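Local structure of zinc transport transcriptional regulator (Lactococcus lactis subsp. lactis, 5YHY) at residues I43-A48 / E107-H112; A55-K60 / A66-A71; K70-L75 / E79-S84; S84-T87 / V93-S96. The protein probably acts as a zinc-responsive transcriptional regulator of the MarR family, binding DNA through a winged helix-turn-helix domain. The protein carries 1 engineered substitution. All coordinates share one frame; numbering follows the deposited sequence.

Interaction 1 (I43-A48 / E107-H112); sequences ILMLLA and EHATHH. With ZN (zinc ion), chain B.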
loop_
_atom_site.group_PDB
_atom_site.type_symbol
_atom_site.label_atom_id
_atom_site.label_comp_id
_atom_site.label_asym_id
_atom_site.label_seq_id
_atom_site.Cartn_x
_atom_site.Cartn_y
_atom_site.Cartn_z
ATOM N N ILE A 43 0.188 -22.408 0.527
ATOM C CA ILE A 43 0.393 -23.837 0.689
ATOM C C ILE A 43 -0.931 -24.572 0.511
ATOM O O ILE A 43 -0.997 -25.585 -0.181
ATOM C CB ILE A 43 1.029 -24.161 2.047
ATOM C CG1 ILE A 43 2.490 -23.677 2.043
ATOM C CG2 ILE A 43 0.949 -25.674 2.335
ATOM C CD1 ILE A 43 3.230 -23.966 3.322
ATOM N N LEU A 44 -1.995 -24.039 1.099
ATOM C CA LEU A 44 -3.294 -24.691 0.972
ATOM C C LEU A 44 -3.749 -24.746 -0.485
ATOM O O LEU A 44 -4.244 -25.773 -0.941
ATOM C CB LEU A 44 -4.345 -24.014 1.845
ATOM C CG LEU A 44 -4.115 -24.061 3.351
ATOM C CD1 LEU A 44 -5.300 -23.404 4.026
ATOM C CD2 LEU A 44 -3.954 -25.490 3.853
ATOM N N MET A 45 -3.538 -23.658 -1.228
ATOM C CA MET A 45 -3.858 -23.664 -2.654
ATOM C C MET A 45 -3.065 -24.704 -3.416
ATOM O O MET A 45 -3.586 -25.360 -4.311
ATOM C CB MET A 45 -3.621 -22.285 -3.287
ATOM C CG MET A 45 -4.701 -21.281 -2.971
ATOM S SD MET A 45 -4.427 -19.670 -3.749
ATOM C CE MET A 45 -4.318 -20.117 -5.472
ATOM N N LEU A 46 -1.786 -24.842 -3.079
ATOM C CA LEU A 46 -0.948 -25.815 -3.744
ATOM C C LEU A 46 -1.446 -27.242 -3.456
ATOM O O LEU A 46 -1.548 -28.069 -4.360
ATOM C CB LEU A 46 0.512 -25.629 -3.315
ATOM C CG LEU A 46 1.510 -26.605 -3.917
ATOM C CD1 LEU A 46 1.451 -26.582 -5.438
ATOM C CD2 LEU A 46 2.927 -26.298 -3.422
ATOM N N LEU A 47 -1.779 -27.511 -2.197
ATOM C CA LEU A 47 -2.198 -28.854 -1.799
ATOM C C LEU A 47 -3.564 -29.228 -2.370
ATOM O O LEU A 47 -3.853 -30.411 -2.564
ATOM C CB LEU A 47 -2.184 -29.002 -0.275
ATOM C CG LEU A 47 -0.800 -28.834 0.353
ATOM C CD1 LEU A 47 -0.910 -29.093 1.853
ATOM C CD2 LEU A 47 0.216 -29.774 -0.289
ATOM N N ALA A 48 -4.396 -28.226 -2.642
ATOM C CA ALA A 48 -5.690 -28.461 -3.285
ATOM C C ALA A 48 -5.476 -29.030 -4.684
ATOM O O ALA A 48 -6.303 -29.779 -5.207
ATOM C CB ALA A 48 -6.492 -27.164 -3.355
ATOM N N GLU A 107 -11.640 -20.583 -1.457
ATOM C CA GLU A 107 -11.919 -19.158 -1.299
ATOM C C GLU A 107 -10.712 -18.325 -1.684
ATOM O O GLU A 107 -10.840 -17.331 -2.397
ATOM C CB GLU A 107 -12.326 -18.809 0.130
ATOM C CG GLU A 107 -12.589 -17.320 0.328
ATOM C CD GLU A 107 -12.978 -16.955 1.753
ATOM O OE1 GLU A 107 -13.434 -17.844 2.503
ATOM O OE2 GLU A 107 -12.828 -15.768 2.120
ATOM N N HIS A 108 -9.537 -18.715 -1.202
ATOM C CA HIS A 108 -8.357 -17.926 -1.526
ATOM C C HIS A 108 -8.039 -17.963 -3.015
ATOM O O HIS A 108 -7.642 -16.946 -3.591
ATOM C CB HIS A 108 -7.138 -18.368 -0.719
ATOM C CG HIS A 108 -6.071 -17.323 -0.651
ATOM N ND1 HIS A 108 -6.188 -16.199 0.134
ATOM C CD2 HIS A 108 -4.883 -17.215 -1.295
ATOM C CE1 HIS A 108 -5.104 -15.453 -0.004
ATOM N NE2 HIS A 108 -4.310 -16.039 -0.881
ATOM N N ALA A 109 -8.194 -19.129 -3.633
ATOM C CA ALA A 109 -7.970 -19.257 -5.059
ATOM C C ALA A 109 -8.925 -18.323 -5.795
ATOM O O ALA A 109 -8.537 -17.638 -6.741
ATOM C CB ALA A 109 -8.170 -20.691 -5.508
ATOM N N THR A 110 -10.172 -18.286 -5.346
ATOM C CA THR A 110 -11.151 -17.410 -5.979
ATOM C C THR A 110 -10.736 -15.940 -5.891
ATOM O O THR A 110 -10.880 -15.186 -6.867
ATOM C CB THR A 110 -12.547 -17.601 -5.379
ATOM O OG1 THR A 110 -12.981 -18.942 -5.633
ATOM C CG2 THR A 110 -13.532 -16.643 -6.015
ATOM N N HIS A 111 -10.226 -15.527 -4.735
ATOM C CA HIS A 111 -9.786 -14.145 -4.571
ATOM C C HIS A 111 -8.678 -13.792 -5.559
ATOM O O HIS A 111 -8.710 -12.732 -6.183
ATOM C CB HIS A 111 -9.308 -13.875 -3.148
ATOM C CG HIS A 111 -10.387 -13.981 -2.120
ATOM N ND1 HIS A 111 -11.694 -13.630 -2.376
ATOM C CD2 HIS A 111 -10.354 -14.398 -0.831
ATOM C CE1 HIS A 111 -12.423 -13.836 -1.293
ATOM N NE2 HIS A 111 -11.632 -14.299 -0.341
ATOM N N HIS A 112 -7.684 -14.667 -5.689
ATOM C CA HIS A 112 -6.636 -14.440 -6.682
ATOM C C HIS A 112 -7.173 -14.387 -8.102
ATOM O O HIS A 112 -6.766 -13.540 -8.897
ATOM C CB HIS A 112 -5.540 -15.497 -6.571
ATOM C CG HIS A 112 -4.535 -15.180 -5.516
ATOM N ND1 HIS A 112 -3.525 -14.260 -5.706
ATOM C CD2 HIS A 112 -4.404 -15.628 -4.249
ATOM C CE1 HIS A 112 -2.805 -14.169 -4.605
ATOM N NE2 HIS A 112 -3.318 -14.987 -3.703
HETATM ZN ZN ZN B . -2.704 -15.157 -1.760
#

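Interaction 2 (A55-K60 / A66-A71); sequences AKIAEK and AAVTKA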
loop_
_atom_site.group_PDB
_atom_site.type_symbol
_atom_site.label_atom_id
_atom_site.label_comp_id
_atom_site.label_asym_id
_atom_site.label_seq_id
_atom_site.Cartn_x
_atom_site.Cartn_y
_atom_site.Cartn_z
ATOM N N ALA A 55 9.776 -30.403 0.039
ATOM C CA ALA A 55 10.647 -29.947 -1.048
ATOM C C ALA A 55 9.852 -29.350 -2.197
ATOM O O ALA A 55 10.207 -28.295 -2.719
ATOM C CB ALA A 55 11.524 -31.090 -1.553
ATOM N N LYS A 56 8.765 -30.019 -2.570
ATOM C CA LYS A 56 7.916 -29.558 -3.657
ATOM C C LYS A 56 7.265 -28.217 -3.316
ATOM O O LYS A 56 7.146 -27.331 -4.168
ATOM C CB LYS A 56 6.855 -30.615 -3.976
ATOM C CG LYS A 56 5.828 -30.196 -5.010
ATOM C CD LYS A 56 6.469 -29.932 -6.363
ATOM C CE LYS A 56 7.216 -31.148 -6.879
ATOM N NZ LYS A 56 7.660 -30.948 -8.291
ATOM N N ILE A 57 6.857 -28.061 -2.059
ATOM C CA ILE A 57 6.270 -26.801 -1.630
ATOM C C ILE A 57 7.271 -25.647 -1.751
ATOM O O ILE A 57 6.936 -24.569 -2.248
ATOM C CB ILE A 57 5.722 -26.885 -0.195
ATOM C CG1 ILE A 57 4.576 -27.900 -0.127
ATOM C CG2 ILE A 57 5.230 -25.520 0.256
ATOM C CD1 ILE A 57 4.150 -28.246 1.308
ATOM N N ALA A 58 8.500 -25.874 -1.284
ATOM C CA ALA A 58 9.545 -24.858 -1.364
ATOM C C ALA A 58 9.835 -24.499 -2.814
ATOM O O ALA A 58 10.031 -23.330 -3.146
ATOM C CB ALA A 58 10.833 -25.342 -0.672
ATOM N N GLU A 59 9.859 -25.516 -3.666
ATOM C CA GLU A 59 10.133 -25.318 -5.083
ATOM C C GLU A 59 9.038 -24.462 -5.718
ATOM O O GLU A 59 9.318 -23.479 -6.414
ATOM C CB GLU A 59 10.208 -26.676 -5.783
ATOM C CG GLU A 59 10.392 -26.605 -7.293
ATOM C CD GLU A 59 10.101 -27.933 -7.966
ATOM O OE1 GLU A 59 8.946 -28.398 -7.882
ATOM O OE2 GLU A 59 11.023 -28.520 -8.571
ATOM N N LYS A 60 7.789 -24.847 -5.484
ATOM C CA LYS A 60 6.651 -24.219 -6.153
ATOM C C LYS A 60 6.422 -22.787 -5.698
ATOM O O LYS A 60 6.090 -21.913 -6.502
ATOM C CB LYS A 60 5.377 -25.029 -5.900
ATOM C CG LYS A 60 5.266 -26.309 -6.708
ATOM C CD LYS A 60 4.719 -26.023 -8.098
ATOM C CE LYS A 60 4.109 -27.274 -8.720
ATOM N NZ LYS A 60 3.557 -27.001 -10.083
ATOM N N ALA A 66 13.028 -23.390 5.642
ATOM C CA ALA A 66 12.619 -22.844 6.941
ATOM C C ALA A 66 11.229 -22.213 6.872
ATOM O O ALA A 66 10.414 -22.374 7.781
ATOM C CB ALA A 66 13.639 -21.824 7.454
ATOM N N ALA A 67 10.970 -21.464 5.806
ATOM C CA ALA A 67 9.677 -20.825 5.630
ATOM C C ALA A 67 8.583 -21.877 5.505
ATOM O O ALA A 67 7.487 -21.719 6.047
ATOM C CB ALA A 67 9.694 -19.909 4.408
ATOM N N VAL A 68 8.878 -22.942 4.770
ATOM C CA VAL A 68 7.903 -24.002 4.566
ATOM C C VAL A 68 7.620 -24.700 5.896
ATOM O O VAL A 68 6.458 -24.935 6.260
ATOM C CB VAL A 68 8.393 -25.014 3.523
ATOM C CG1 VAL A 68 7.489 -26.237 3.506
ATOM C CG2 VAL A 68 8.443 -24.369 2.151
ATOM N N THR A 69 8.680 -25.019 6.624
ATOM C CA THR A 69 8.546 -25.688 7.919
ATOM C C THR A 69 7.652 -24.884 8.868
ATOM O O THR A 69 6.773 -25.445 9.516
ATOM C CB THR A 69 9.928 -25.933 8.552
ATOM O OG1 THR A 69 10.637 -26.890 7.753
ATOM C CG2 THR A 69 9.788 -26.462 9.984
ATOM N N LYS A 70 7.877 -23.572 8.930
ATOM C CA LYS A 70 7.101 -22.700 9.807
ATOM C C LYS A 70 5.620 -22.707 9.427
ATOM O O LYS A 70 4.746 -22.866 10.285
ATOM C CB LYS A 70 7.659 -21.269 9.772
ATOM C CG LYS A 70 6.783 -20.254 10.497
ATOM C CD LYS A 70 7.437 -18.877 10.529
ATOM C CE LYS A 70 6.608 -17.894 11.349
ATOM N NZ LYS A 70 7.348 -16.619 11.584
ATOM N N ALA A 71 5.338 -22.547 8.139
ATOM C CA ALA A 71 3.957 -22.495 7.677
ATOM C C ALA A 71 3.248 -23.826 7.879
ATOM O O ALA A 71 2.078 -23.858 8.265
ATOM C CB ALA A 71 3.900 -22.075 6.216
#

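Interaction 3 (K70-L75 / E79-S84); sequences KALKKL and ELIKSS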
loop_
_atom_site.group_PDB
_atom_site.type_symbol
_atom_site.label_atom_id
_atom_site.label_comp_id
_atom_site.label_asym_id
_atom_site.label_seq_id
_atom_site.Cartn_x
_atom_site.Cartn_y
_atom_site.Cartn_z
ATOM N N LYS A 70 7.877 -23.572 8.930
ATOM C CA LYS A 70 7.101 -22.700 9.807
ATOM C C LYS A 70 5.620 -22.707 9.427
ATOM O O LYS A 70 4.746 -22.866 10.285
ATOM C CB LYS A 70 7.659 -21.269 9.772
ATOM C CG LYS A 70 6.783 -20.254 10.497
ATOM C CD LYS A 70 7.437 -18.877 10.529
ATOM C CE LYS A 70 6.608 -17.894 11.349
ATOM N NZ LYS A 70 7.348 -16.619 11.584
ATOM N N ALA A 71 5.338 -22.547 8.139
ATOM C CA ALA A 71 3.957 -22.495 7.677
ATOM C C ALA A 71 3.248 -23.826 7.879
ATOM O O ALA A 71 2.078 -23.858 8.265
ATOM C CB ALA A 71 3.900 -22.075 6.216
ATOM N N LEU A 72 3.944 -24.925 7.609
ATOM C CA LEU A 72 3.329 -26.242 7.750
ATOM C C LEU A 72 3.001 -26.507 9.212
ATOM O O LEU A 72 1.964 -27.096 9.531
ATOM C CB LEU A 72 4.260 -27.333 7.226
ATOM C CG LEU A 72 4.438 -27.428 5.708
ATOM C CD1 LEU A 72 5.498 -28.471 5.391
ATOM C CD2 LEU A 72 3.133 -27.785 5.022
ATOM N N LYS A 73 3.892 -26.084 10.103
ATOM C CA LYS A 73 3.683 -26.323 11.525
ATOM C C LYS A 73 2.382 -25.662 11.957
ATOM O O LYS A 73 1.558 -26.270 12.631
ATOM C CB LYS A 73 4.850 -25.780 12.345
ATOM C CG LYS A 73 4.709 -26.008 13.846
ATOM C CD LYS A 73 5.985 -25.612 14.576
ATOM C CE LYS A 73 5.827 -25.739 16.086
ATOM N NZ LYS A 73 4.950 -24.668 16.636
ATOM N N LYS A 74 2.200 -24.409 11.558
ATOM C CA LYS A 74 0.993 -23.672 11.917
ATOM C C LYS A 74 -0.263 -24.264 11.284
ATOM O O LYS A 74 -1.296 -24.382 11.941
ATOM C CB LYS A 74 1.123 -22.199 11.535
ATOM C CG LYS A 74 -0.076 -21.357 11.956
ATOM C CD LYS A 74 -0.230 -21.349 13.471
ATOM C CE LYS A 74 -1.273 -20.336 13.916
ATOM N NZ LYS A 74 -1.307 -20.186 15.397
ATOM N N LEU A 75 -0.187 -24.630 10.006
ATOM C CA LEU A 75 -1.336 -25.228 9.338
ATOM C C LEU A 75 -1.742 -26.554 9.977
ATOM O O LEU A 75 -2.933 -26.859 10.107
ATOM C CB LEU A 75 -1.050 -25.442 7.853
ATOM C CG LEU A 75 -0.979 -24.153 7.039
ATOM C CD1 LEU A 75 -0.449 -24.478 5.651
ATOM C CD2 LEU A 75 -2.360 -23.505 6.959
ATOM N N GLU A 79 -5.109 -27.870 12.166
ATOM C CA GLU A 79 -5.772 -29.030 11.579
ATOM C C GLU A 79 -6.292 -28.770 10.167
ATOM O O GLU A 79 -7.351 -29.265 9.768
ATOM C CB GLU A 79 -6.873 -29.548 12.516
ATOM C CG GLU A 79 -6.308 -30.002 13.851
ATOM C CD GLU A 79 -7.368 -30.440 14.838
ATOM O OE1 GLU A 79 -8.518 -29.979 14.722
ATOM O OE2 GLU A 79 -7.040 -31.246 15.731
ATOM N N LEU A 80 -5.509 -27.997 9.419
ATOM C CA LEU A 80 -5.828 -27.629 8.047
ATOM C C LEU A 80 -5.114 -28.528 7.040
ATOM O O LEU A 80 -5.517 -28.617 5.876
ATOM C CB LEU A 80 -5.471 -26.160 7.800
ATOM C CG LEU A 80 -6.413 -25.152 8.464
ATOM C CD1 LEU A 80 -5.818 -23.754 8.479
ATOM C CD2 LEU A 80 -7.758 -25.174 7.747
ATOM N N ILE A 81 -4.052 -29.194 7.489
ATOM C CA ILE A 81 -3.342 -30.147 6.639
ATOM C C ILE A 81 -3.006 -31.367 7.470
ATOM O O ILE A 81 -3.057 -31.313 8.702
ATOM C CB ILE A 81 -2.029 -29.573 6.068
ATOM C CG1 ILE A 81 -1.065 -29.210 7.203
ATOM C CG2 ILE A 81 -2.318 -28.358 5.175
ATOM C CD1 ILE A 81 0.256 -28.608 6.731
ATOM N N LYS A 82 -2.655 -32.449 6.786
ATOM C CA LYS A 82 -2.288 -33.702 7.439
ATOM C C LYS A 82 -1.164 -34.384 6.664
ATOM O O LYS A 82 -1.128 -34.359 5.425
ATOM C CB LYS A 82 -3.509 -34.624 7.555
ATOM C CG LYS A 82 -4.192 -34.934 6.221
ATOM C CD LYS A 82 -5.473 -35.743 6.441
ATOM C CE LYS A 82 -6.248 -35.925 5.140
ATOM N NZ LYS A 82 -5.482 -36.678 4.113
ATOM N N SER A 83 -0.243 -35.003 7.394
ATOM C CA SER A 83 0.864 -35.693 6.767
ATOM C C SER A 83 0.564 -37.168 6.524
ATOM O O SER A 83 -0.256 -37.784 7.214
ATOM C CB SER A 83 2.117 -35.568 7.633
ATOM O OG SER A 83 1.907 -36.193 8.901
ATOM N N SER A 84 1.258 -37.718 5.537
ATOM C CA SER A 84 1.171 -39.134 5.211
ATOM C C SER A 84 2.534 -39.552 4.690
ATOM O O SER A 84 3.402 -38.713 4.442
ATOM C CB SER A 84 0.077 -39.398 4.181
ATOM O OG SER A 84 0.334 -38.698 2.968
#

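Interaction 4 (S84-T87 / V93-S96); sequences SRAT and VLWS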
loop_
_atom_site.group_PDB
_atom_site.type_symbol
_atom_site.label_atom_id
_atom_site.label_comp_id
_atom_site.label_asym_id
_atom_site.label_seq_id
_atom_site.Cartn_x
_atom_site.Cartn_y
_atom_site.Cartn_z
ATOM N N SER A 84 1.258 -37.718 5.537
ATOM C CA SER A 84 1.171 -39.134 5.211
ATOM C C SER A 84 2.534 -39.552 4.690
ATOM O O SER A 84 3.402 -38.713 4.442
ATOM C CB SER A 84 0.077 -39.398 4.181
ATOM O OG SER A 84 0.334 -38.698 2.968
ATOM N N ARG A 85 2.732 -40.853 4.549
ATOM C CA ARG A 85 4.027 -41.375 4.173
ATOM C C ARG A 85 3.934 -41.828 2.727
ATOM O O ARG A 85 2.979 -42.499 2.345
ATOM C CB ARG A 85 4.379 -42.552 5.089
ATOM C CG ARG A 85 5.846 -42.725 5.372
ATOM C CD ARG A 85 6.072 -43.885 6.337
ATOM N NE ARG A 85 5.652 -43.571 7.703
ATOM C CZ ARG A 85 6.452 -43.044 8.623
ATOM N NH1 ARG A 85 7.716 -42.763 8.328
ATOM N NH2 ARG A 85 5.993 -42.799 9.843
ATOM N N ALA A 86 4.910 -41.438 1.913
ATOM C CA ALA A 86 4.939 -41.864 0.519
ATOM C C ALA A 86 5.108 -43.379 0.444
ATOM O O ALA A 86 6.019 -43.939 1.053
ATOM C CB ALA A 86 6.063 -41.158 -0.229
ATOM N N THR A 87 4.221 -44.037 -0.297
ATOM C CA THR A 87 4.256 -45.493 -0.420
ATOM C C THR A 87 5.575 -45.999 -0.999
ATOM O O THR A 87 6.013 -47.108 -0.684
ATOM C CB THR A 87 3.091 -46.023 -1.277
ATOM O OG1 THR A 87 2.929 -45.196 -2.437
ATOM C CG2 THR A 87 1.802 -46.011 -0.475
ATOM N N VAL A 93 7.723 -37.628 3.514
ATOM C CA VAL A 93 6.458 -37.135 4.054
ATOM C C VAL A 93 5.699 -36.342 2.995
ATOM O O VAL A 93 6.276 -35.483 2.333
ATOM C CB VAL A 93 6.690 -36.203 5.259
ATOM C CG1 VAL A 93 5.362 -35.674 5.786
ATOM C CG2 VAL A 93 7.463 -36.928 6.361
ATOM N N LEU A 94 4.408 -36.621 2.860
ATOM C CA LEU A 94 3.536 -35.875 1.953
ATOM C C LEU A 94 2.481 -35.125 2.751
ATOM O O LEU A 94 2.060 -35.581 3.819
ATOM C CB LEU A 94 2.839 -36.832 0.987
ATOM C CG LEU A 94 3.713 -37.663 0.052
ATOM C CD1 LEU A 94 2.907 -38.830 -0.494
ATOM C CD2 LEU A 94 4.243 -36.797 -1.070
ATOM N N TRP A 95 2.047 -33.981 2.229
ATOM C CA TRP A 95 1.019 -33.180 2.880
ATOM C C TRP A 95 -0.219 -33.078 2.027
ATOM O O TRP A 95 -0.128 -32.908 0.805
ATOM C CB TRP A 95 1.550 -31.775 3.171
ATOM C CG TRP A 95 2.690 -31.807 4.128
ATOM C CD1 TRP A 95 4.014 -31.828 3.822
ATOM C CD2 TRP A 95 2.606 -31.864 5.558
ATOM N NE1 TRP A 95 4.766 -31.871 4.973
ATOM C CE2 TRP A 95 3.924 -31.891 6.053
ATOM C CE3 TRP A 95 1.543 -31.879 6.466
ATOM C CZ2 TRP A 95 4.209 -31.946 7.418
ATOM C CZ3 TRP A 95 1.827 -31.923 7.814
ATOM C CH2 TRP A 95 3.148 -31.956 8.279
ATOM N N SER A 96 -1.375 -33.180 2.676
ATOM C CA SER A 96 -2.653 -32.989 2.002
ATOM C C SER A 96 -3.598 -32.125 2.829
ATOM O O SER A 96 -3.405 -31.945 4.034
ATOM C CB SER A 96 -3.294 -34.342 1.691
ATOM O OG SER A 96 -3.483 -35.077 2.879
HETATM O O HOH W 1 -1.127 -36.449 3.521
#

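Interaction 1 (I43-A48 / E107-H112)
Met45, extended through chi2, brings SD to the edge of His108, and its bend at chi3 (57°) turns CE onto Ala109; His108 in turn holds CG anti to its backbone N (chi1 -160°). Met45 SD lies at the edge of the imidazole, almost in its plane, 3.5 Å from His108 CD2. This is a Met-aromatic contact, and the sulfur also stands at an oblique angle to His112, 4.1 Å from its CD2. Beyond the sulfur, Met45 CE rests against Ala109, 3.9 Å from CB, where a small residue admits the long side chain between segments 43-48 and 107-112, whose axes lie at 102°. Both imidazoles turn NE2 to the zinc ion, His108 NE2 at 2.0 Å and His112 NE2 at the same distance; Glu24 and His42 complete the site. One turn apart on a single helix, the two histidines can grip one ion. On another side of that helix His111 NE2 donates to the anti lone pair of Glu107 OE2 at 3.1 Å. Met45 SD stays 5.2 Å from the zinc ion. The sulfur is therefore no ligand: it packs at the CD2 sides of the two rings, whose rotation the zinc bonds would largely fix, while nitrogen and carboxylate oxygen hold the metal.

Interaction 2 (A55-K60 / A66-A71)
Val68 on helix 65-77 points its branched side chain at Ile57 and Ala58 on helix 54-61, the pairing that joins the two helices of the helix-turn-helix. In the MarR family the second of these, helix 65-77, is the one expected to enter the DNA major groove. The valine works as a fork. With CG1 anti to the backbone N (chi1 170°), its two methyls spread over neighbouring residues of the opposing helix: CG1 goes to the isoleucine, 4.0 Å from Ile57 CG2, whereas CG2 reaches both residues. Ile57 presents its CG2 branch to this fork, and the two side chains cross obliquely, with Ile57 CG2 and Val68 CG2 3.9 Å apart. The same CG2 also packs on Ile43 of helix 38-49, while the other arm of Ile57 carries CD1 to Leu72. Ala58 suits its place by being small: its CA lies 3.7 Å from Val68 CG2, and its CB 3.8 Å from the same methyl. A beta-branched residue such as valine is short and stiff, which fits two helices whose backbones approach to 6.2 Å between the CA atoms of Ala58 and Val68. An alanine here would lack both methyls and is likely to open a gap facing Ile57 and Ala58. On the solvent side of helix 54-61, Lys56 and Glu59 form a salt bridge, Lys56 NZ meeting the syn lone pair of Glu59 OE1 at 2.9 Å.

Interaction 3 (K70-L75 / E79-S84)
Ile81 drives CD1 between Leu72 and Leu75, two residues one turn apart on the same side of helix 65-77. The tightest touch is Ile81 CD1 to Leu72 CD2 at 3.4 Å, closer than usual for two methyls, and the same CD1 lies 3.6 Å from Leu75 CB. Ile81 CG1 sits between the backbone N and the carbonyl carbon (chi1 61°), a crowded rotamer that aims its end at the helix. Leu75 turns its own end elsewhere, CD2 meeting Leu80 CD1 at 3.8 Å with the side chains about at right angles. A valine in place of Ile81 would lack CD1 and is likely to leave a gap between Leu72 and Leu75. Behind this apolar layer, Trp95 of the next strand and Leu44 and Leu47 of helix 38-49 back the isoleucine.

The backbone sets the geometry. Leu80 N donates to Leu75 O at 2.9 Å, nearly straight at 165°, and Glu79 N bonds to Gln76 O. Glu79, exposed and with positive phi (58°), is the C-prime residue. This Schellman motif ends the helix and turns the chain into strand 81-85, the passage from the probable recognition helix to the wing of a winged helix-turn-helix.

Interaction 4 (S84-T87 / V93-S96)
Ser84 and Leu94 form an antiparallel hydrogen-bonded pair, each backbone giving and taking one bond. Leu94 N donates to Ser84 O at 2.8 Å and almost straight (176°), while Ser84 N reaches Leu94 O at 2.9 Å with more bend (148°). The next pair, Arg85 with Val93, is non-hydrogen-bonded; here Val93 CA comes up to Ser84 O at 3.5 Å as a CA-H...O contact.

A water adds a polar bridge. It hydrogen-bonds to Ser84 OG at 2.7 Å and Ser96 OG at 2.8 Å, and donates a weak bond to Leu94 O; short hydroxyl side chains let one water bridge exposed Ser84 and buried Ser96. Trp95 NE1 is hydrogen-bonded to Asn54 OD1, while Arg85 NH1 bonds to the carbonyl oxygen of Glu90 in the hairpin loop.

These strands, 81-85 and 93-97, make the beta hairpin that is the wing of the winged helix-turn-helix domain.

The apolar contact across the hairpin is Leu94 CD1 against Ala86 CB at 3.9 Å; Ile51 and Thr53 also pack on the leucine. Within strand 93-97, on the face bearing Arg85 and Val93, Val93 CG1 lies over the rim of one face of the Trp95 indole, 3.8 Å above its plane.

The four contacts run from the zinc site out to the wing. Interactions 2 and 3 are the buried ones, both built on helix 65-77, which pairs with helix 54-61 in one and with strand 81-85 in the other; interaction 2 is purely apolar, and interaction 3 adds the backbone bond of the helix end. Interaction 1 is partly buried and mixes metal ligands with a sulfur; other sides of its helix 38-49 pack on the other three, Ile43 meeting Ile57 and Ala71, Leu44 meeting Ile81, and Leu47 lying against Trp95. Interaction 4, farthest from the centre of the chain, is held chiefly by backbone bonds and water. It shares Ser84 with interaction 3.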